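Local coordinates for serine acetyltransferase (PDB 6WYE), which probably transfers the acetyl group of acetyl-CoA to L-serine, forming O-acetyl-L-serine in the first of two steps from serine to cysteine, at residues 61-64 with 68-71; 97-102 with 142-147; 114-119 with 196-201; 156-161 with 166-171. All coordinates share one frame; numbering follows the deposited sequence.

Contacts 1 and 2 belong to the helical part of the chain, contact 4 lies where that part meets the left-handed beta-helix, and contact 3 spans the two. Contact 4 is buried; the other three are partly buried. Contact 1 is local, a histidine and a serine across one turn, whereas contact 2 is a weak salt bridge between a helix junction and a helix some forty residues later. Helix 100-116 serves contact 2 at its start and contact 3 at its end, where an arginine reaches the beta-helix and the following turn meets a sodium ion and a bound malate. Contacts 2 and 4 touch. Water bridges the segments in contacts 1 and 4.

Contact 1. Residues 61-64 with 68-71; sequences LRHE and SVLA
His63 and Ser68 face each other across the short loop that joins helix 53-61 to helix 66-78 in the all-helical N-terminal region of the enzyme. The imidazole meets the serine hydroxyl with its edge: ND1 lies 2.9 Å from Ser68 OG, close to the ring plane, in a fairly straight hydrogen bond of 154°. Val69 comes from a different direction. Its CA lies over one ring face, while its CG2 methyl presses against the base of the histidine side chain, 3.7 Å from His63 CB, the two side chains crossing obliquely. This double approach depends on the torsions of His63: CG sits beside the backbone N (chi1 -62°), and chi2 of -97° turns the ring so that ND1 points to the serine. The other nitrogen, NE2, is hydrogen-bonded to Gln58 O in the preceding helix, so both ring nitrogens are engaged and the ring's rotation is fixed. Tyr72 adds an edge-to-face ring contact. Histidine suits a loop of this kind because it offers polar atoms at two edges and a flat face for Val69, whose branched side chain also packs on Trp35. Serine is small enough to fit beside helix 85-98, where it touches Phe89. Its hydroxyl has a further task: a water 3.0 Å from Ser68 OG accepts a hydrogen bond from Glu64 N at 2.6 Å.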
loop_
_atom_site.group_PDB
_atom_site.type_symbol
_atom_site.label_atom_id
_atom_site.label_comp_id
_atom_site.label_asym_id
_atom_site.label_seq_id
_atom_site.Cartn_x
_atom_site.Cartn_y
_atom_site.Cartn_z
ATOM N N LEU A 61 -16.743 14.742 -8.610
ATOM C CA LEU A 61 -16.963 16.145 -8.983
ATOM C C LEU A 61 -15.911 16.673 -9.958
ATOM O O LEU A 61 -16.228 17.531 -10.790
ATOM C CB LEU A 61 -17.030 17.024 -7.731
ATOM C CG LEU A 61 -18.112 16.653 -6.715
ATOM C CD1 LEU A 61 -18.051 17.603 -5.539
ATOM C CD2 LEU A 61 -19.516 16.681 -7.335
ATOM N N ARG A 62 -14.667 16.190 -9.890
ATOM C CA ARG A 62 -13.662 16.652 -10.842
ATOM C C ARG A 62 -13.838 16.051 -12.235
ATOM O O ARG A 62 -13.110 16.440 -13.155
ATOM C CB ARG A 62 -12.244 16.358 -10.328
ATOM N N HIS A 63 -14.770 15.122 -12.423
ATOM C CA HIS A 63 -14.961 14.504 -13.726
ATOM C C HIS A 63 -16.037 15.235 -14.525
ATOM O O HIS A 63 -16.883 15.941 -13.975
ATOM C CB HIS A 63 -15.347 13.031 -13.578
ATOM C CG HIS A 63 -14.301 12.214 -12.900
ATOM N ND1 HIS A 63 -13.385 11.456 -13.593
ATOM C CD2 HIS A 63 -14.000 12.066 -11.590
ATOM C CE1 HIS A 63 -12.567 10.869 -12.739
ATOM N NE2 HIS A 63 -12.924 11.215 -11.516
ATOM N N GLU A 64 -16.003 15.031 -15.842
ATOM C CA GLU A 64 -16.914 15.706 -16.755
ATOM C C GLU A 64 -18.072 14.830 -17.213
ATOM O O GLU A 64 -18.958 15.333 -17.914
ATOM C CB GLU A 64 -16.151 16.217 -17.986
ATOM N N SER A 68 -16.895 8.650 -17.026
ATOM C CA SER A 68 -15.566 8.862 -16.465
ATOM C C SER A 68 -15.563 8.572 -14.970
ATOM O O SER A 68 -14.611 7.977 -14.444
ATOM C CB SER A 68 -15.117 10.308 -16.747
ATOM O OG SER A 68 -13.787 10.535 -16.307
ATOM N N VAL A 69 -16.649 8.933 -14.283
ATOM C CA VAL A 69 -16.788 8.596 -12.867
ATOM C C VAL A 69 -16.795 7.082 -12.682
ATOM O O VAL A 69 -16.053 6.535 -11.855
ATOM C CB VAL A 69 -18.058 9.246 -12.289
ATOM C CG1 VAL A 69 -18.383 8.687 -10.904
ATOM C CG2 VAL A 69 -17.887 10.772 -12.238
ATOM N N LEU A 70 -17.606 6.380 -13.475
ATOM C CA LEU A 70 -17.707 4.931 -13.328
ATOM C C LEU A 70 -16.365 4.254 -13.583
ATOM O O LEU A 70 -15.908 3.428 -12.781
ATOM C CB LEU A 70 -18.767 4.392 -14.277
ATOM C CG LEU A 70 -18.991 2.875 -14.203
ATOM C CD1 LEU A 70 -19.754 2.494 -12.925
ATOM C CD2 LEU A 70 -19.739 2.419 -15.437
ATOM N N ALA A 71 -15.694 4.628 -14.672
ATOM C CA ALA A 71 -14.387 4.045 -14.963
ATOM C C ALA A 71 -13.422 4.276 -13.812
ATOM O O ALA A 71 -12.656 3.376 -13.439
ATOM C CB ALA A 71 -13.817 4.637 -16.255
HETATM O O HOH W 1 -14.215 13.453 -16.990
#

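Contact 2. Residues 97-102 with 142-147; sequences GSDTQI and NHRLYL
Asp99 and Arg144 form a salt bridge between the junction of helices 85-98 and 100-116 and the last turns of helix 131-147. Arg144 NH2 donates to Asp99 OD2 in a weak bond of 3.3 Å, although at 155° the N-H points well at the oxygen. OD2 lies in the guanidinium plane, at its edge, and is also 3.5 Å from Arg144 NE, but the carboxylate plane is turned 58° from the guanidinium. Ile102 CD1 packs loosely, 4.2 Å from Arg144 CB, at the base of the arginine.

The next shell holds the partners in place. The arginine chain folds at chi2 and chi3, and its NH1 makes a second salt bridge with Asp148, which steadies the guanidinium. The other carboxylate oxygen, Asp99 OD1, accepts the capping bond from Gln101 N at 3.3 Å, on its anti side but well out of the carboxylate plane. Asp99 O takes Ile102 N at 3.1 Å. An aspartate serves well here, short enough for one oxygen to cap Gln101 N while the other meets Arg144. This is an N-cap at a helix-helix junction, tied to a neighbouring helix of the bundle.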
loop_
_atom_site.group_PDB
_atom_site.type_symbol
_atom_site.label_atom_id
_atom_site.label_comp_id
_atom_site.label_asym_id
_atom_site.label_seq_id
_atom_site.Cartn_x
_atom_site.Cartn_y
_atom_site.Cartn_z
ATOM N N GLY A 97 -15.522 4.502 -24.310
ATOM C CA GLY A 97 -15.530 5.301 -25.524
ATOM C C GLY A 97 -15.703 4.468 -26.777
ATOM O O GLY A 97 -16.250 4.950 -27.773
ATOM N N SER A 98 -15.257 3.206 -26.741
ATOM C CA SER A 98 -15.370 2.305 -27.884
ATOM C C SER A 98 -16.770 1.717 -28.048
ATOM O O SER A 98 -17.124 1.293 -29.153
ATOM C CB SER A 98 -14.350 1.167 -27.753
ATOM N N ASP A 99 -17.569 1.678 -26.979
ATOM C CA ASP A 99 -18.896 1.054 -26.991
ATOM C C ASP A 99 -19.823 1.978 -26.205
ATOM O O ASP A 99 -20.044 1.779 -25.007
ATOM C CB ASP A 99 -18.848 -0.350 -26.396
ATOM C CG ASP A 99 -20.160 -1.114 -26.557
ATOM O OD1 ASP A 99 -21.172 -0.524 -26.993
ATOM O OD2 ASP A 99 -20.169 -2.323 -26.236
ATOM N N THR A 100 -20.376 2.981 -26.890
ATOM C CA THR A 100 -21.210 3.945 -26.184
ATOM C C THR A 100 -22.563 3.372 -25.785
ATOM O O THR A 100 -23.305 4.038 -25.050
ATOM C CB THR A 100 -21.399 5.191 -27.053
ATOM O OG1 THR A 100 -20.204 5.420 -27.810
ATOM N N GLN A 101 -22.875 2.137 -26.184
ATOM C CA GLN A 101 -24.069 1.485 -25.656
ATOM C C GLN A 101 -23.915 1.153 -24.176
ATOM O O GLN A 101 -24.910 1.106 -23.445
ATOM C CB GLN A 101 -24.373 0.213 -26.450
ATOM N N ILE A 102 -22.683 0.933 -23.714
ATOM C CA ILE A 102 -22.472 0.580 -22.314
ATOM C C ILE A 102 -22.983 1.686 -21.395
ATOM O O ILE A 102 -23.722 1.428 -20.434
ATOM C CB ILE A 102 -20.991 0.268 -22.065
ATOM C CG1 ILE A 102 -20.562 -0.908 -22.944
ATOM C CG2 ILE A 102 -20.764 -0.040 -20.596
ATOM C CD1 ILE A 102 -19.111 -1.309 -22.777
ATOM N N ASN A 142 -15.882 -5.762 -19.097
ATOM C CA ASN A 142 -15.169 -7.026 -19.269
ATOM C C ASN A 142 -15.613 -7.742 -20.535
ATOM O O ASN A 142 -14.780 -8.292 -21.271
ATOM C CB ASN A 142 -15.379 -7.934 -18.058
ATOM C CG ASN A 142 -14.101 -8.614 -17.638
ATOM O OD1 ASN A 142 -13.022 -8.035 -17.766
ATOM N ND2 ASN A 142 -14.204 -9.849 -17.152
ATOM N N HIS A 143 -16.918 -7.729 -20.808
ATOM C CA HIS A 143 -17.438 -8.367 -22.009
ATOM C C HIS A 143 -16.865 -7.717 -23.261
ATOM O O HIS A 143 -16.474 -8.413 -24.207
ATOM C CB HIS A 143 -18.967 -8.299 -22.003
ATOM C CG HIS A 143 -19.614 -9.071 -23.108
ATOM N ND1 HIS A 143 -19.375 -10.413 -23.321
ATOM C CD2 HIS A 143 -20.503 -8.693 -24.058
ATOM C CE1 HIS A 143 -20.089 -10.826 -24.352
ATOM N NE2 HIS A 143 -20.781 -9.801 -24.819
ATOM N N ARG A 144 -16.780 -6.382 -23.267
ATOM C CA ARG A 144 -16.184 -5.666 -24.395
ATOM C C ARG A 144 -14.715 -6.045 -24.582
ATOM O O ARG A 144 -14.263 -6.262 -25.712
ATOM C CB ARG A 144 -16.358 -4.154 -24.185
ATOM C CG ARG A 144 -15.542 -3.207 -25.090
ATOM C CD ARG A 144 -15.601 -3.556 -26.580
ATOM N NE ARG A 144 -16.963 -3.559 -27.098
ATOM C CZ ARG A 144 -17.397 -4.367 -28.062
ATOM N NH1 ARG A 144 -16.567 -5.238 -28.627
ATOM N NH2 ARG A 144 -18.660 -4.294 -28.465
ATOM N N LEU A 145 -13.950 -6.107 -23.489
ATOM C CA LEU A 145 -12.546 -6.509 -23.576
ATOM C C LEU A 145 -12.418 -7.919 -24.144
ATOM O O LEU A 145 -11.484 -8.217 -24.900
ATOM C CB LEU A 145 -11.897 -6.417 -22.193
ATOM C CG LEU A 145 -11.745 -4.997 -21.655
ATOM C CD1 LEU A 145 -11.132 -4.991 -20.265
ATOM C CD2 LEU A 145 -10.893 -4.175 -22.635
ATOM N N TYR A 146 -13.341 -8.800 -23.769
ATOM C CA TYR A 146 -13.342 -10.172 -24.260
ATOM C C TYR A 146 -13.614 -10.219 -25.759
ATOM O O TYR A 146 -12.913 -10.913 -26.508
ATOM C CB TYR A 146 -14.404 -10.973 -23.496
ATOM C CG TYR A 146 -14.480 -12.454 -23.790
ATOM C CD1 TYR A 146 -13.600 -13.345 -23.197
ATOM C CD2 TYR A 146 -15.471 -12.968 -24.614
ATOM C CE1 TYR A 146 -13.685 -14.718 -23.450
ATOM C CE2 TYR A 146 -15.561 -14.326 -24.873
ATOM C CZ TYR A 146 -14.667 -15.196 -24.290
ATOM O OH TYR A 146 -14.760 -16.553 -24.547
ATOM N N LEU A 147 -14.635 -9.485 -26.212
ATOM C CA LEU A 147 -14.988 -9.463 -27.629
ATOM C C LEU A 147 -13.871 -8.900 -28.492
ATOM O O LEU A 147 -13.694 -9.345 -29.628
ATOM C CB LEU A 147 -16.265 -8.646 -27.842
ATOM C CG LEU A 147 -17.530 -9.273 -27.256
ATOM C CD1 LEU A 147 -18.745 -8.341 -27.385
ATOM C CD2 LEU A 147 -17.790 -10.619 -27.918
#

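Contact 3. Residues 114-119 with 196-201; sequences YERDPA and GNNISI. With NA (sodium ion), chain G; LMR ((2S)-2-hydroxybutanedioic acid), chain H.
Arg116 turns CG to lie beside its backbone N (chi1 -52°) and then runs out straight from CG to NE, a reach that carries its guanidinium from the end of helix 100-116 to Ser200 and Ile199 on the left-handed parallel beta-helix, the fold of the hexapeptide-repeat transferases. Ser200 OG also lies beside its own backbone N and receives the arginine: NH1 donates to it at 3.2 Å, with the hydroxyl tilted out of the guanidinium plane and an N-H angle of 139°. The same NH1 makes a weaker bond to Ile199 O, also 3.2 Å, which approaches at the edge of the group. Near the other terminal nitrogen, NH2, is Asn198 OD1 at 3.2 Å, the amide plane turned 66° from the guanidinium. NH2 makes a weak hydrogen bond to Gly178 O. Arginine suits the place, since its long chain ends in several N-H groups that can meet a carbonyl and a hydroxyl together.

At Asp117 the chain leaves the helix through an Asx turn, in which Asp117 OD1 accepts from Ala119 N at 2.9 Å. The malate hydroxyl lies close to that same oxygen. The malate pocket lies between subunits: Asp182 and, from the second subunit, Gly209, Arg217 and His218 also bind the ligand. Backbone oxygens around this helix end, Tyr114 O, Asp117 O and Cys120 O, coordinate a sodium ion. A water that also binds the sodium ion donates to Glu115 O at 2.9 Å.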
loop_
_atom_site.group_PDB
_atom_site.type_symbol
_atom_site.label_atom_id
_atom_site.label_comp_id
_atom_site.label_asym_id
_atom_site.label_seq_id
_atom_site.Cartn_x
_atom_site.Cartn_y
_atom_site.Cartn_z
ATOM N N TYR A 114 -33.088 2.821 -8.702
ATOM C CA TYR A 114 -33.894 3.854 -8.058
ATOM C C TYR A 114 -35.370 3.458 -8.028
ATOM O O TYR A 114 -36.042 3.592 -6.997
ATOM C CB TYR A 114 -33.697 5.176 -8.796
ATOM C CG TYR A 114 -34.355 6.371 -8.146
ATOM C CD1 TYR A 114 -35.699 6.670 -8.381
ATOM C CD2 TYR A 114 -33.634 7.207 -7.297
ATOM C CE1 TYR A 114 -36.298 7.768 -7.781
ATOM C CE2 TYR A 114 -34.223 8.307 -6.699
ATOM C CZ TYR A 114 -35.554 8.581 -6.941
ATOM O OH TYR A 114 -36.137 9.677 -6.340
ATOM N N GLU A 115 -35.882 2.938 -9.144
ATOM C CA GLU A 115 -37.295 2.581 -9.230
ATOM C C GLU A 115 -37.637 1.413 -8.316
ATOM O O GLU A 115 -38.634 1.457 -7.591
ATOM C CB GLU A 115 -37.663 2.242 -10.676
ATOM C CG GLU A 115 -37.714 3.454 -11.597
ATOM C CD GLU A 115 -37.727 3.063 -13.062
ATOM O OE1 GLU A 115 -37.915 1.864 -13.349
ATOM O OE2 GLU A 115 -37.534 3.950 -13.925
ATOM N N ARG A 116 -36.821 0.354 -8.340
ATOM C CA ARG A 116 -37.213 -0.932 -7.777
ATOM C C ARG A 116 -36.708 -1.192 -6.363
ATOM O O ARG A 116 -37.299 -2.021 -5.666
ATOM C CB ARG A 116 -36.735 -2.073 -8.684
ATOM C CG ARG A 116 -37.140 -1.909 -10.144
ATOM C CD ARG A 116 -36.374 -2.858 -11.038
ATOM N NE ARG A 116 -36.406 -2.477 -12.446
ATOM C CZ ARG A 116 -35.721 -3.096 -13.404
ATOM N NH1 ARG A 116 -34.940 -4.135 -13.111
ATOM N NH2 ARG A 116 -35.793 -2.666 -14.655
ATOM N N ASP A 117 -35.633 -0.525 -5.917
ATOM C CA ASP A 117 -35.057 -0.820 -4.609
ATOM C C ASP A 117 -35.515 0.239 -3.629
ATOM O O ASP A 117 -35.130 1.402 -3.780
ATOM C CB ASP A 117 -33.524 -0.857 -4.679
ATOM C CG ASP A 117 -32.869 -1.241 -3.350
ATOM O OD1 ASP A 117 -33.578 -1.430 -2.328
ATOM O OD2 ASP A 117 -31.612 -1.344 -3.336
ATOM N N PRO A 118 -36.348 -0.094 -2.638
ATOM C CA PRO A 118 -36.777 0.932 -1.671
ATOM C C PRO A 118 -35.657 1.451 -0.798
ATOM O O PRO A 118 -35.844 2.484 -0.147
ATOM C CB PRO A 118 -37.839 0.216 -0.824
ATOM C CG PRO A 118 -37.689 -1.260 -1.137
ATOM C CD PRO A 118 -37.111 -1.347 -2.516
ATOM N N ALA A 119 -34.516 0.764 -0.724
ATOM C CA ALA A 119 -33.383 1.328 -0.006
ATOM C C ALA A 119 -32.674 2.416 -0.795
ATOM O O ALA A 119 -31.781 3.072 -0.249
ATOM C CB ALA A 119 -32.378 0.221 0.360
ATOM N N GLY A 196 -31.866 -10.749 -20.780
ATOM C CA GLY A 196 -32.579 -9.708 -21.495
ATOM C C GLY A 196 -32.590 -8.407 -20.718
ATOM O O GLY A 196 -31.670 -8.116 -19.945
ATOM N N ASN A 197 -33.644 -7.614 -20.913
ATOM C CA ASN A 197 -33.749 -6.282 -20.334
ATOM C C ASN A 197 -34.722 -6.255 -19.167
ATOM O O ASN A 197 -35.613 -7.098 -19.055
ATOM C CB ASN A 197 -34.200 -5.258 -21.381
ATOM C CG ASN A 197 -33.384 -5.332 -22.642
ATOM O OD1 ASN A 197 -32.160 -5.205 -22.607
ATOM N ND2 ASN A 197 -34.052 -5.553 -23.770
ATOM N N ASN A 198 -34.541 -5.253 -18.302
ATOM C CA ASN A 198 -35.457 -4.987 -17.190
ATOM C C ASN A 198 -35.668 -6.238 -16.337
ATOM O O ASN A 198 -36.796 -6.685 -16.098
ATOM C CB ASN A 198 -36.782 -4.424 -17.713
ATOM C CG ASN A 198 -36.594 -3.089 -18.411
ATOM O OD1 ASN A 198 -35.983 -2.167 -17.857
ATOM N ND2 ASN A 198 -37.081 -2.989 -19.644
ATOM N N ILE A 199 -34.550 -6.824 -15.906
ATOM C CA ILE A 199 -34.528 -8.015 -15.064
ATOM C C ILE A 199 -34.040 -7.622 -13.673
ATOM O O ILE A 199 -33.177 -6.747 -13.526
ATOM C CB ILE A 199 -33.650 -9.110 -15.708
ATOM C CG1 ILE A 199 -34.282 -9.554 -17.038
ATOM C CG2 ILE A 199 -33.445 -10.322 -14.771
ATOM C CD1 ILE A 199 -33.363 -10.386 -17.922
ATOM N N SER A 200 -34.592 -8.269 -12.652
ATOM C CA SER A 200 -34.225 -8.011 -11.271
ATOM C C SER A 200 -33.732 -9.307 -10.650
ATOM O O SER A 200 -34.430 -10.332 -10.701
ATOM C CB SER A 200 -35.417 -7.479 -10.469
ATOM O OG SER A 200 -35.728 -6.130 -10.802
ATOM N N ILE A 201 -32.555 -9.259 -10.034
ATOM C CA ILE A 201 -31.891 -10.457 -9.533
ATOM C C ILE A 201 -31.417 -10.190 -8.112
ATOM O O ILE A 201 -30.819 -9.142 -7.835
ATOM C CB ILE A 201 -30.691 -10.859 -10.419
ATOM C CG1 ILE A 201 -31.104 -10.946 -11.889
ATOM C CG2 ILE A 201 -30.100 -12.175 -9.957
ATOM C CD1 ILE A 201 -30.046 -11.600 -12.766
HETATM NA NA NA G . -36.135 3.303 -4.688
HETATM C C1 LMR H . -35.324 -3.650 0.100
HETATM O O1A LMR H . -36.423 -4.103 0.296
HETATM O O1B LMR H . -34.851 -2.727 0.705
HETATM C C2 LMR H . -34.490 -4.322 -0.993
HETATM O O2 LMR H . -33.197 -3.810 -1.038
HETATM C C3 LMR H . -34.406 -5.840 -0.808
HETATM C C4 LMR H . -33.785 -6.226 0.513
HETATM O O4A LMR H . -33.263 -5.372 1.171
HETATM O O4B LMR H . -33.836 -7.370 0.851
HETATM O O HOH W 2 -38.123 1.903 -4.786
#

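Contact 4. Residues 156-161 with 166-171; sequences FLQNRM and GVDIHP
A single water links Gln158 to Val167 and Ile169. It donates to Gln158 O at 2.9 Å and to Val167 O at 2.7 Å, and accepts from Ile169 N at 3.0 Å, so it joins a helix carbonyl to the backbone on entry to the strand that follows. The side chain of Gln158 makes the direct link. With CG anti to the backbone N (chi1 173°) and the chain extended, NE2 donates to Asp168 OD1 at 2.9 Å and 164°. The bond lies near the amide plane and uses the syn lone pair of OD1, although amide and carboxylate planes stand 66° apart. Glutamine fits because its long chain carries the amide from the helix to Asp168, while CG packs at Ile169 O and OE1 at Pro171 CD. Asp168 OD2 is hydrogen-bonded to His183 of the third subunit, a histidine of the malate pocket, so Gln158 probably helps to position the aspartate, as a second-shell residue to that histidine. Gly166, with positive phi, turns the chain out of helix 151-165. Strand 168-169, the first of the left-handed beta-helix, thus lies against this helix, pairs with strand 188-189, and brings Pro171 against Tyr146 of helix 131-147.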
loop_
_atom_site.group_PDB
_atom_site.type_symbol
_atom_site.label_atom_id
_atom_site.label_comp_id
_atom_site.label_asym_id
_atom_site.label_seq_id
_atom_site.Cartn_x
_atom_site.Cartn_y
_atom_site.Cartn_z
ATOM N N PHE A 156 -8.394 -12.315 -16.040
ATOM C CA PHE A 156 -7.821 -11.679 -14.858
ATOM C C PHE A 156 -8.877 -10.858 -14.130
ATOM O O PHE A 156 -9.017 -10.945 -12.904
ATOM C CB PHE A 156 -6.632 -10.807 -15.262
ATOM C CG PHE A 156 -5.995 -10.069 -14.107
ATOM C CD1 PHE A 156 -6.517 -8.857 -13.656
ATOM C CD2 PHE A 156 -4.874 -10.588 -13.479
ATOM C CE1 PHE A 156 -5.939 -8.190 -12.595
ATOM C CE2 PHE A 156 -4.278 -9.917 -12.415
ATOM C CZ PHE A 156 -4.818 -8.721 -11.968
ATOM N N LEU A 157 -9.653 -10.068 -14.875
ATOM C CA LEU A 157 -10.658 -9.230 -14.234
ATOM C C LEU A 157 -11.858 -10.036 -13.753
ATOM O O LEU A 157 -12.470 -9.666 -12.750
ATOM C CB LEU A 157 -11.110 -8.125 -15.192
ATOM C CG LEU A 157 -9.993 -7.111 -15.491
ATOM C CD1 LEU A 157 -10.366 -6.126 -16.622
ATOM C CD2 LEU A 157 -9.583 -6.367 -14.217
ATOM N N GLN A 158 -12.224 -11.125 -14.445
ATOM C CA GLN A 158 -13.292 -11.988 -13.932
ATOM C C GLN A 158 -12.948 -12.481 -12.536
ATOM O O GLN A 158 -13.791 -12.477 -11.632
ATOM C CB GLN A 158 -13.519 -13.188 -14.855
ATOM C CG GLN A 158 -14.505 -14.243 -14.293
ATOM C CD GLN A 158 -14.505 -15.543 -15.089
ATOM O OE1 GLN A 158 -13.663 -15.744 -15.956
ATOM N NE2 GLN A 158 -15.446 -16.431 -14.787
ATOM N N ASN A 159 -11.685 -12.886 -12.368
ATOM C CA ASN A 159 -11.175 -13.389 -11.064
ATOM C C ASN A 159 -11.183 -12.244 -10.045
ATOM O O ASN A 159 -11.601 -12.485 -8.895
ATOM C CB ASN A 159 -9.783 -14.012 -11.198
ATOM C CG ASN A 159 -9.169 -14.379 -9.864
ATOM O OD1 ASN A 159 -8.150 -13.816 -9.469
ATOM N ND2 ASN A 159 -9.781 -15.320 -9.164
ATOM N N ARG A 160 -10.739 -11.050 -10.455
ATOM C CA ARG A 160 -10.716 -9.908 -9.543
ATOM C C ARG A 160 -12.125 -9.540 -9.097
ATOM O O ARG A 160 -12.357 -9.253 -7.915
ATOM C CB ARG A 160 -10.071 -8.684 -10.211
ATOM C CG ARG A 160 -8.568 -8.589 -10.114
ATOM C CD ARG A 160 -8.113 -8.650 -8.672
ATOM N NE ARG A 160 -8.121 -7.347 -8.029
ATOM C CZ ARG A 160 -8.286 -7.179 -6.724
ATOM N NH1 ARG A 160 -8.462 -8.242 -5.945
ATOM N NH2 ARG A 160 -8.279 -5.962 -6.204
ATOM N N MET A 161 -13.067 -9.506 -10.044
ATOM C CA MET A 161 -14.470 -9.271 -9.712
ATOM C C MET A 161 -14.987 -10.301 -8.721
ATOM O O MET A 161 -15.758 -9.969 -7.813
ATOM C CB MET A 161 -15.325 -9.311 -10.974
ATOM C CG MET A 161 -15.201 -8.073 -11.881
ATOM S SD MET A 161 -15.734 -8.451 -13.572
ATOM C CE MET A 161 -17.453 -8.889 -13.282
ATOM N N GLY A 166 -17.454 -10.741 -4.828
ATOM C CA GLY A 166 -18.155 -11.980 -4.568
ATOM C C GLY A 166 -19.077 -12.383 -5.698
ATOM O O GLY A 166 -20.025 -13.129 -5.475
ATOM N N VAL A 167 -18.803 -11.912 -6.914
ATOM C CA VAL A 167 -19.655 -12.124 -8.080
ATOM C C VAL A 167 -18.809 -12.761 -9.173
ATOM O O VAL A 167 -17.730 -12.258 -9.499
ATOM C CB VAL A 167 -20.268 -10.803 -8.578
ATOM C CG1 VAL A 167 -20.942 -11.023 -9.922
ATOM C CG2 VAL A 167 -21.272 -10.228 -7.573
ATOM N N ASP A 168 -19.293 -13.858 -9.748
ATOM C CA ASP A 168 -18.548 -14.562 -10.789
ATOM C C ASP A 168 -19.383 -14.533 -12.064
ATOM O O ASP A 168 -20.341 -15.295 -12.198
ATOM C CB ASP A 168 -18.216 -15.994 -10.346
ATOM C CG ASP A 168 -17.306 -16.713 -11.321
ATOM O OD1 ASP A 168 -17.201 -16.277 -12.488
ATOM O OD2 ASP A 168 -16.680 -17.724 -10.927
ATOM N N ILE A 169 -19.024 -13.659 -12.999
ATOM C CA ILE A 169 -19.680 -13.598 -14.300
ATOM C C ILE A 169 -18.626 -13.855 -15.377
ATOM O O ILE A 169 -17.641 -13.113 -15.484
ATOM C CB ILE A 169 -20.383 -12.252 -14.528
ATOM C CG1 ILE A 169 -21.394 -11.963 -13.408
ATOM C CG2 ILE A 169 -21.063 -12.228 -15.905
ATOM C CD1 ILE A 169 -21.850 -10.501 -13.390
ATOM N N HIS A 170 -18.845 -14.889 -16.180
ATOM C CA HIS A 170 -17.942 -15.186 -17.281
ATOM C C HIS A 170 -17.948 -14.039 -18.290
ATOM O O HIS A 170 -19.009 -13.503 -18.601
ATOM C CB HIS A 170 -18.368 -16.487 -17.971
ATOM C CG HIS A 170 -17.336 -17.031 -18.905
ATOM N ND1 HIS A 170 -17.138 -16.524 -20.172
ATOM C CD2 HIS A 170 -16.412 -18.012 -18.743
ATOM C CE1 HIS A 170 -16.144 -17.177 -20.754
ATOM N NE2 HIS A 170 -15.688 -18.086 -19.910
ATOM N N PRO A 171 -16.790 -13.641 -18.822
ATOM C CA PRO A 171 -16.762 -12.491 -19.750
ATOM C C PRO A 171 -17.652 -12.652 -20.967
ATOM O O PRO A 171 -18.050 -11.635 -21.565
ATOM C CB PRO A 171 -15.282 -12.405 -20.163
ATOM C CG PRO A 171 -14.553 -13.136 -19.137
ATOM C CD PRO A 171 -15.453 -14.218 -18.630
HETATM O O HOH W 3 -16.653 -12.198 -11.950
#